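Local coordinates for protein aminopentol aminotransferase (Sphingopyxis macrogoltabida, PDB 6HBS) that catalyses the pyridoxal phosphate-dependent transfer of the amino group of aminopentol (hydrolysed fumonisin B1) to pyruvate, a step in fumonisin B1 degradation, at residues 196-208 against 337-349. Numbering follows the deposited sequence.
Sequences PFRHEVFEDQALA and KQTGPAQMPQIFF
Side chains of Q205, T339 and Q346 knit two beta hairpins together, the one spanning 197-207 in the cofactor-binding part of the fold and the one spanning 337-349, packed against helix 310-332. Four hydrogen bonds and a salt bridge join them, beside an apolar cluster round F197. With its chain extended beyond CG, Q205 reaches the loop end of the second hairpin, beside the T339-Q346 backbone pair, where NE2 donates to M344 O at 2.8 Å, in the plane of that carbonyl. The second hydrogen on Q205 NE2 goes to T339 O at 3.2 Å, from above that carbonyl's plane; T339 O also accepts from Q346 N. Both acceptors lie in the Q205 amide plane, which fixes the rotation of the group. Cutting this side chain back to an alanine is likely to leave M344 O without its amide donor, take one of two donors from T339 O and open a gap beside Q346 CB. T339 sets OG1 between its backbone N and carbonyl carbon (chi1 59°), taking the Q205 N-H (N to OG1 2.9 Å). Q346, bent at chi2, donates from NE2 to O of E203 (2.8 Å, 161°), the last residue of the type II turn E200-E203. In this class-III aminotransferase the first hairpin carries H199, which touches pyridoxal phosphate and lies over one face of the F197 ring. Over the opposite face comes P341 CD, 3.9 Å from the centroid and 26° off the normal, a CH-pi contact; M344 SD sits at the ring edge, a Met-aromatic contact. At the outer end, K337 NZ forms a salt bridge with D204, meeting the syn lone pair of OD2 at 2.8 Å and OD1 only weakly, while the F348 edge meets E203 N.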
ATOM      1  N   PRO A 196      21.440   0.632  -3.392  1.00 21.05           N
ATOM      2  CA  PRO A 196      22.548   0.145  -4.204  1.00 19.44           C
ATOM      3  C   PRO A 196      23.486   1.254  -4.694  1.00 19.60           C
ATOM      4  O   PRO A 196      24.598   0.947  -5.080  1.00 21.76           O
ATOM      5  CB  PRO A 196      21.888  -0.577  -5.381  1.00 19.65           C
ATOM      6  CG  PRO A 196      20.501   0.024  -5.467  1.00 20.52           C
ATOM      7  CD  PRO A 196      20.140   0.534  -4.092  1.00 20.37           C
ATOM      8  N   PHE A 197      23.037   2.506  -4.647  1.00 20.89           N
ATOM      9  CA  PHE A 197      23.933   3.672  -4.690  1.00 20.31           C
ATOM     10  C   PHE A 197      23.319   4.761  -3.807  1.00 20.93           C
ATOM     11  O   PHE A 197      22.190   4.587  -3.283  1.00 21.35           O
ATOM     12  CB  PHE A 197      24.226   4.094  -6.136  1.00 20.89           C
ATOM     13  CG  PHE A 197      23.064   4.508  -6.998  1.00 19.41           C
ATOM     14  CD1 PHE A 197      22.336   3.570  -7.721  1.00 18.80           C
ATOM     15  CD2 PHE A 197      22.750   5.855  -7.142  1.00 19.18           C
ATOM     16  CE1 PHE A 197      21.291   3.977  -8.544  1.00 19.69           C
ATOM     17  CE2 PHE A 197      21.700   6.260  -7.962  1.00 20.53           C
ATOM     18  CZ  PHE A 197      20.961   5.320  -8.648  1.00 19.10           C
ATOM     19  N   ARG A 198      24.038   5.877  -3.623  1.00 19.59           N
ATOM     20  CA  ARG A 198      23.527   6.985  -2.860  1.00 18.95           C
ATOM     21  C   ARG A 198      22.603   7.803  -3.764  1.00 19.35           C
ATOM     22  O   ARG A 198      23.071   8.418  -4.756  1.00 19.60           O
ATOM     23  CB  ARG A 198      24.662   7.866  -2.330  1.00 21.64           C
ATOM     24  CG  ARG A 198      24.188   9.001  -1.434  1.00 21.60           C
ATOM     25  CD  ARG A 198      23.656   8.472  -0.115  1.00 22.05           C
ATOM     26  NE  ARG A 198      23.328   9.563   0.787  1.00 22.46           N
ATOM     27  CZ  ARG A 198      22.923   9.405   2.038  1.00 24.64           C
ATOM     28  NH1 ARG A 198      22.604   8.195   2.493  1.00 19.90           N
ATOM     29  NH2 ARG A 198      22.862  10.472   2.814  1.00 22.90           N
ATOM     30  N   HIS A 199      21.297   7.789  -3.445  1.00 19.03           N
ATOM     31  CA  HIS A 199      20.273   8.475  -4.230  1.00 20.51           C
ATOM     32  C   HIS A 199      19.317   9.201  -3.285  1.00 21.82           C
ATOM     33  O   HIS A 199      18.249   8.675  -2.931  1.00 21.17           O
ATOM     34  CB  HIS A 199      19.587   7.536  -5.248  1.00 19.48           C
ATOM     35  CG  HIS A 199      19.068   6.219  -4.744  1.00 19.79           C
ATOM     36  ND1 HIS A 199      18.181   6.107  -3.683  1.00 18.53           N
ATOM     37  CD2 HIS A 199      19.229   4.965  -5.225  1.00 21.05           C
ATOM     38  CE1 HIS A 199      17.873   4.827  -3.516  1.00 19.67           C
ATOM     39  NE2 HIS A 199      18.481   4.103  -4.462  1.00 18.74           N
ATOM     40  N   GLU A 200      19.719  10.408  -2.857  1.00 20.55           N
ATOM     41  CA  GLU A 200      18.920  11.185  -1.902  1.00 21.56           C
ATOM     42  C   GLU A 200      18.771  12.626  -2.370  1.00 22.76           C
ATOM     43  O   GLU A 200      19.612  13.141  -3.117  1.00 22.25           O
ATOM     44  CB  GLU A 200      19.559  11.137  -0.507  1.00 22.38           C
ATOM     45  CG  GLU A 200      19.727   9.713   0.018  1.00 22.73           C
ATOM     46  CD  GLU A 200      18.435   8.921   0.170  1.00 21.38           C
ATOM     47  OE1 GLU A 200      18.478   7.663   0.122  1.00 22.17           O
ATOM     48  OE2 GLU A 200      17.400   9.547   0.367  1.00 21.67           O
ATOM     49  N   VAL A 201      17.745  13.284  -1.817  1.00 23.45           N
ATOM     50  CA  VAL A 201      17.396  14.653  -2.153  1.00 23.71           C
ATOM     51  C   VAL A 201      18.451  15.640  -1.641  1.00 24.84           C
ATOM     52  O   VAL A 201      19.075  15.436  -0.613  1.00 23.53           O
ATOM     53  CB  VAL A 201      15.991  15.045  -1.663  1.00 24.43           C
ATOM     54  CG1 VAL A 201      14.935  14.200  -2.365  1.00 23.24           C
ATOM     55  CG2 VAL A 201      15.876  14.972  -0.139  1.00 24.85           C
ATOM     56  N   PHE A 202      18.609  16.729  -2.405  1.00 23.04           N
ATOM     57  CA  PHE A 202      19.487  17.854  -2.066  1.00 24.67           C
ATOM     58  C   PHE A 202      20.941  17.414  -1.896  1.00 24.31           C
ATOM     59  O   PHE A 202      21.730  18.153  -1.335  1.00 25.51           O
ATOM     60  CB  PHE A 202      18.991  18.568  -0.801  1.00 26.47           C
ATOM     61  CG  PHE A 202      17.690  19.301  -0.989  1.00 28.37           C
ATOM     62  CD1 PHE A 202      17.662  20.519  -1.651  1.00 30.03           C
ATOM     63  CD2 PHE A 202      16.495  18.761  -0.548  1.00 30.06           C
ATOM     64  CE1 PHE A 202      16.468  21.199  -1.818  1.00 31.16           C
ATOM     65  CE2 PHE A 202      15.294  19.425  -0.732  1.00 28.96           C
ATOM     66  CZ  PHE A 202      15.286  20.639  -1.377  1.00 32.03           C
ATOM     67  N   GLU A 203      21.314  16.248  -2.420  1.00 22.59           N
ATOM     68  CA  GLU A 203      22.643  15.724  -2.224  1.00 22.95           C
ATOM     69  C   GLU A 203      23.117  15.080  -3.535  1.00 24.25           C
ATOM     70  O   GLU A 203      22.321  14.437  -4.250  1.00 20.38           O
ATOM     71  CB  GLU A 203      22.610  14.747  -1.041  1.00 24.54           C
ATOM     72  CG  GLU A 203      23.946  14.092  -0.743  1.00 28.85           C
ATOM     73  CD  GLU A 203      23.886  13.022   0.349  1.00 29.64           C
ATOM     74  OE1 GLU A 203      24.776  12.146   0.366  1.00 30.47           O
ATOM     75  OE2 GLU A 203      22.937  13.062   1.157  1.00 29.02           O
ATOM     76  N   ASP A 204      24.413  15.250  -3.836  1.00 23.58           N
ATOM     77  CA  ASP A 204      25.055  14.614  -4.977  1.00 24.28           C
ATOM     78  C   ASP A 204      24.944  13.106  -4.793  1.00 22.30           C
ATOM     79  O   ASP A 204      24.984  12.584  -3.660  1.00 21.36           O
ATOM     80  CB  ASP A 204      26.519  15.046  -5.163  1.00 27.46           C
ATOM     81  CG  ASP A 204      26.700  16.528  -5.510  1.00 30.52           C
ATOM     82  OD1 ASP A 204      25.938  17.064  -6.335  1.00 28.33           O
ATOM     83  OD2 ASP A 204      27.600  17.158  -4.929  1.00 34.55           O
ATOM     84  N   GLN A 205      24.729  12.421  -5.917  1.00 20.72           N
ATOM     85  CA  GLN A 205      24.682  10.970  -5.956  1.00 21.55           C
ATOM     86  C   GLN A 205      26.110  10.414  -6.065  1.00 21.72           C
ATOM     87  O   GLN A 205      27.045  11.124  -6.447  1.00 21.19           O
ATOM     88  CB  GLN A 205      23.785  10.495  -7.098  1.00 21.17           C
ATOM     89  CG  GLN A 205      22.353  10.947  -6.901  1.00 22.38           C
ATOM     90  CD  GLN A 205      21.364  10.236  -7.795  1.00 22.93           C
ATOM     91  OE1 GLN A 205      20.358   9.729  -7.304  1.00 20.97           O
ATOM     92  NE2 GLN A 205      21.626  10.228  -9.104  1.00 20.70           N
ATOM     93  N   ALA A 206      26.256   9.142  -5.695  1.00 19.53           N
ATOM     94  CA  ALA A 206      27.502   8.439  -5.748  1.00 22.56           C
ATOM     95  C   ALA A 206      27.230   6.952  -5.922  1.00 22.93           C
ATOM     96  O   ALA A 206      26.340   6.407  -5.235  1.00 22.74           O
ATOM     97  CB  ALA A 206      28.269   8.706  -4.477  1.00 24.35           C
ATOM     98  N   LEU A 207      28.012   6.307  -6.794  1.00 21.79           N
ATOM     99  CA  LEU A 207      27.969   4.871  -6.971  1.00 22.81           C
ATOM    100  C   LEU A 207      28.467   4.166  -5.698  1.00 24.36           C
ATOM    101  O   LEU A 207      29.265   4.739  -4.920  1.00 22.00           O
ATOM    102  CB  LEU A 207      28.841   4.485  -8.163  1.00 25.70           C
ATOM    103  CG  LEU A 207      28.502   5.167  -9.492  1.00 29.74           C
ATOM    104  CD1 LEU A 207      29.365   4.611 -10.605  1.00 34.00           C
ATOM    105  CD2 LEU A 207      27.039   5.027  -9.849  1.00 29.44           C
ATOM    106  N   ALA A 208      28.002   2.922  -5.476  1.00 23.42           N
ATOM    107  CA  ALA A 208      28.473   2.137  -4.320  1.00 24.39           C
ATOM    108  C   ALA A 208      29.929   1.772  -4.574  1.00 26.05           C
ATOM    109  O   ALA A 208      30.287   1.426  -5.708  1.00 23.45           O
ATOM    110  CB  ALA A 208      27.668   0.885  -4.090  1.00 25.29           C
ATOM    111  N   LYS A 337      27.054  19.632 -11.756  1.00 26.09           N
ATOM    112  CA  LYS A 337      27.423  18.353 -11.160  1.00 25.74           C
ATOM    113  C   LYS A 337      26.343  17.336 -11.573  1.00 24.97           C
ATOM    114  O   LYS A 337      25.247  17.330 -11.013  1.00 24.64           O
ATOM    115  CB  LYS A 337      27.503  18.462  -9.633  1.00 26.27           C
ATOM    116  CG  LYS A 337      28.507  19.476  -9.099  1.00 28.57           C
ATOM    117  CD  LYS A 337      28.553  19.556  -7.570  1.00 28.78           C
ATOM    118  CE  LYS A 337      27.288  20.117  -6.940  1.00 31.57           C
ATOM    119  NZ  LYS A 337      27.222  19.880  -5.477  1.00 33.39           N
ATOM    120  N   GLN A 338      26.646  16.536 -12.593  1.00 23.89           N
ATOM    121  CA  GLN A 338      25.752  15.469 -13.029  1.00 23.57           C
ATOM    122  C   GLN A 338      26.278  14.189 -12.401  1.00 23.61           C
ATOM    123  O   GLN A 338      27.338  13.753 -12.763  1.00 23.73           O
ATOM    124  CB  GLN A 338      25.741  15.345 -14.547  1.00 24.09           C
ATOM    125  CG  GLN A 338      25.383  16.648 -15.247  1.00 23.87           C
ATOM    126  CD  GLN A 338      25.125  16.391 -16.708  1.00 25.51           C
ATOM    127  OE1 GLN A 338      24.106  15.805 -17.087  1.00 23.06           O
ATOM    128  NE2 GLN A 338      26.094  16.769 -17.536  1.00 22.86           N
ATOM    129  N   THR A 339      25.536  13.635 -11.434  1.00 21.91           N
ATOM    130  CA  THR A 339      26.039  12.556 -10.596  1.00 21.35           C
ATOM    131  C   THR A 339      25.083  11.366 -10.618  1.00 20.73           C
ATOM    132  O   THR A 339      23.909  11.489 -10.954  1.00 21.57           O
ATOM    133  CB  THR A 339      26.292  13.048  -9.164  1.00 22.02           C
ATOM    134  OG1 THR A 339      25.088  13.555  -8.580  1.00 20.86           O
ATOM    135  CG2 THR A 339      27.362  14.125  -9.140  1.00 23.11           C
ATOM    136  N   GLY A 340      25.631  10.226 -10.217  1.00 21.01           N
ATOM    137  CA  GLY A 340      25.016   8.942 -10.320  1.00 22.58           C
ATOM    138  C   GLY A 340      24.906   8.486 -11.768  1.00 22.09           C
ATOM    139  O   GLY A 340      25.347   9.152 -12.699  1.00 20.92           O
ATOM    140  N   PRO A 341      24.266   7.329 -11.999  1.00 20.56           N
ATOM    141  CA  PRO A 341      24.138   6.784 -13.345  1.00 20.84           C
ATOM    142  C   PRO A 341      23.383   7.780 -14.238  1.00 20.04           C
ATOM    143  O   PRO A 341      22.437   8.417 -13.787  1.00 19.42           O
ATOM    144  CB  PRO A 341      23.313   5.500 -13.147  1.00 20.56           C
ATOM    145  CG  PRO A 341      23.343   5.250 -11.664  1.00 22.00           C
ATOM    146  CD  PRO A 341      23.468   6.603 -11.004  1.00 20.05           C
ATOM    147  N   ALA A 342      23.771   7.868 -15.513  1.00 19.59           N
ATOM    148  CA  ALA A 342      23.136   8.796 -16.448  1.00 21.01           C
ATOM    149  C   ALA A 342      21.643   8.475 -16.614  1.00 19.64           C
ATOM    150  O   ALA A 342      20.868   9.380 -16.914  1.00 20.15           O
ATOM    151  CB  ALA A 342      23.823   8.765 -17.794  1.00 20.97           C
ATOM    152  N   GLN A 343      21.250   7.208 -16.423  1.00 21.48           N
ATOM    153  CA  GLN A 343      19.815   6.786 -16.539  1.00 19.56           C
ATOM    154  C   GLN A 343      18.984   7.149 -15.281  1.00 21.06           C
ATOM    155  O   GLN A 343      17.742   6.981 -15.292  1.00 18.93           O
ATOM    156  CB  GLN A 343      19.729   5.283 -16.847  1.00 18.67           C
ATOM    157  CG  GLN A 343      20.187   4.330 -15.741  1.00 20.60           C
ATOM    158  CD  GLN A 343      21.635   3.909 -15.800  1.00 20.87           C
ATOM    159  OE1 GLN A 343      22.483   4.695 -16.207  1.00 21.13           O
ATOM    160  NE2 GLN A 343      21.934   2.679 -15.385  1.00 19.27           N
ATOM    161  N   MET A 344      19.634   7.537 -14.172  1.00 19.25           N
ATOM    162  CA  MET A 344      18.944   8.026 -12.968  1.00 21.06           C
ATOM    163  C   MET A 344      19.714   9.218 -12.431  1.00 19.36           C
ATOM    164  O   MET A 344      20.274   9.145 -11.341  1.00 18.85           O
ATOM    165  CB  MET A 344      18.876   6.970 -11.861  1.00 21.29           C
ATOM    166  CG  MET A 344      18.019   5.806 -12.212  1.00 24.90           C
ATOM    167  SD  MET A 344      17.869   4.559 -10.888  1.00 24.33           S
ATOM    168  CE  MET A 344      17.487   5.507  -9.422  1.00 25.80           C
ATOM    169  N   PRO A 345      19.773  10.333 -13.187  1.00 18.65           N
ATOM    170  CA  PRO A 345      20.732  11.392 -12.895  1.00 18.27           C
ATOM    171  C   PRO A 345      20.260  12.417 -11.877  1.00 18.19           C
ATOM    172  O   PRO A 345      19.072  12.737 -11.784  1.00 18.31           O
ATOM    173  CB  PRO A 345      20.941  12.041 -14.289  1.00 18.32           C
ATOM    174  CG  PRO A 345      19.603  11.896 -14.963  1.00 19.87           C
ATOM    175  CD  PRO A 345      19.034  10.581 -14.439  1.00 19.03           C
ATOM    176  N   GLN A 346      21.220  12.894 -11.089  1.00 19.59           N
ATOM    177  CA  GLN A 346      21.056  14.073 -10.255  1.00 19.91           C
ATOM    178  C   GLN A 346      21.836  15.186 -10.969  1.00 19.92           C
ATOM    179  O   GLN A 346      23.021  15.018 -11.283  1.00 20.69           O
ATOM    180  CB  GLN A 346      21.597  13.794  -8.855  1.00 20.31           C
ATOM    181  CG  GLN A 346      21.378  14.901  -7.843  1.00 20.78           C
ATOM    182  CD  GLN A 346      20.025  14.786  -7.184  1.00 23.12           C
ATOM    183  OE1 GLN A 346      19.004  15.023  -7.831  1.00 20.81           O
ATOM    184  NE2 GLN A 346      20.021  14.422  -5.898  1.00 20.75           N
ATOM    185  N   ILE A 347      21.161  16.285 -11.259  1.00 20.11           N
ATOM    186  CA  ILE A 347      21.727  17.353 -12.091  1.00 22.48           C
ATOM    187  C   ILE A 347      21.611  18.657 -11.297  1.00 19.97           C
ATOM    188  O   ILE A 347      20.578  19.281 -11.256  1.00 20.00           O
ATOM    189  CB  ILE A 347      21.026  17.420 -13.464  1.00 21.47           C
ATOM    190  CG1 ILE A 347      21.124  16.090 -14.217  1.00 23.19           C
ATOM    191  CG2 ILE A 347      21.602  18.569 -14.287  1.00 23.31           C
ATOM    192  CD1 ILE A 347      20.320  16.030 -15.528  1.00 23.12           C
ATOM    193  N   PHE A 348      22.695  18.986 -10.600  1.00 20.48           N
ATOM    194  CA  PHE A 348      22.822  20.179  -9.829  1.00 20.69           C
ATOM    195  C   PHE A 348      23.819  21.149 -10.496  1.00 22.10           C
ATOM    196  O   PHE A 348      24.564  20.770 -11.415  1.00 22.40           O
ATOM    197  CB  PHE A 348      23.361  19.835  -8.436  1.00 21.60           C
ATOM    198  CG  PHE A 348      22.435  19.094  -7.496  1.00 23.46           C
ATOM    199  CD1 PHE A 348      21.114  18.814  -7.818  1.00 23.15           C
ATOM    200  CD2 PHE A 348      22.902  18.684  -6.252  1.00 24.55           C
ATOM    201  CE1 PHE A 348      20.290  18.127  -6.931  1.00 23.70           C
ATOM    202  CE2 PHE A 348      22.084  17.978  -5.381  1.00 24.79           C
ATOM    203  CZ  PHE A 348      20.774  17.720  -5.713  1.00 24.98           C
ATOM    204  N   PHE A 349      23.836  22.386  -9.996  1.00 23.20           N
ATOM    205  CA  PHE A 349      24.847  23.378 -10.356  1.00 23.83           C
ATOM    206  C   PHE A 349      25.985  23.404  -9.318  1.00 26.36           C
ATOM    207  O   PHE A 349      25.750  23.383  -8.106  1.00 23.95           O
ATOM    208  CB  PHE A 349      24.175  24.735 -10.521  1.00 23.85           C
ATOM    209  CG  PHE A 349      23.414  24.857 -11.811  1.00 23.90           C
ATOM    210  CD1 PHE A 349      22.161  24.279 -11.955  1.00 24.36           C
ATOM    211  CD2 PHE A 349      23.948  25.545 -12.885  1.00 26.09           C
ATOM    212  CE1 PHE A 349      21.464  24.351 -13.152  1.00 24.67           C
ATOM    213  CE2 PHE A 349      23.248  25.619 -14.084  1.00 26.48           C
ATOM    214  CZ  PHE A 349      22.011  25.020 -14.217  1.00 24.56           C
TER
HETATM  215  O   HOH W   1      24.618  16.079  -8.575  1.00 22.30           O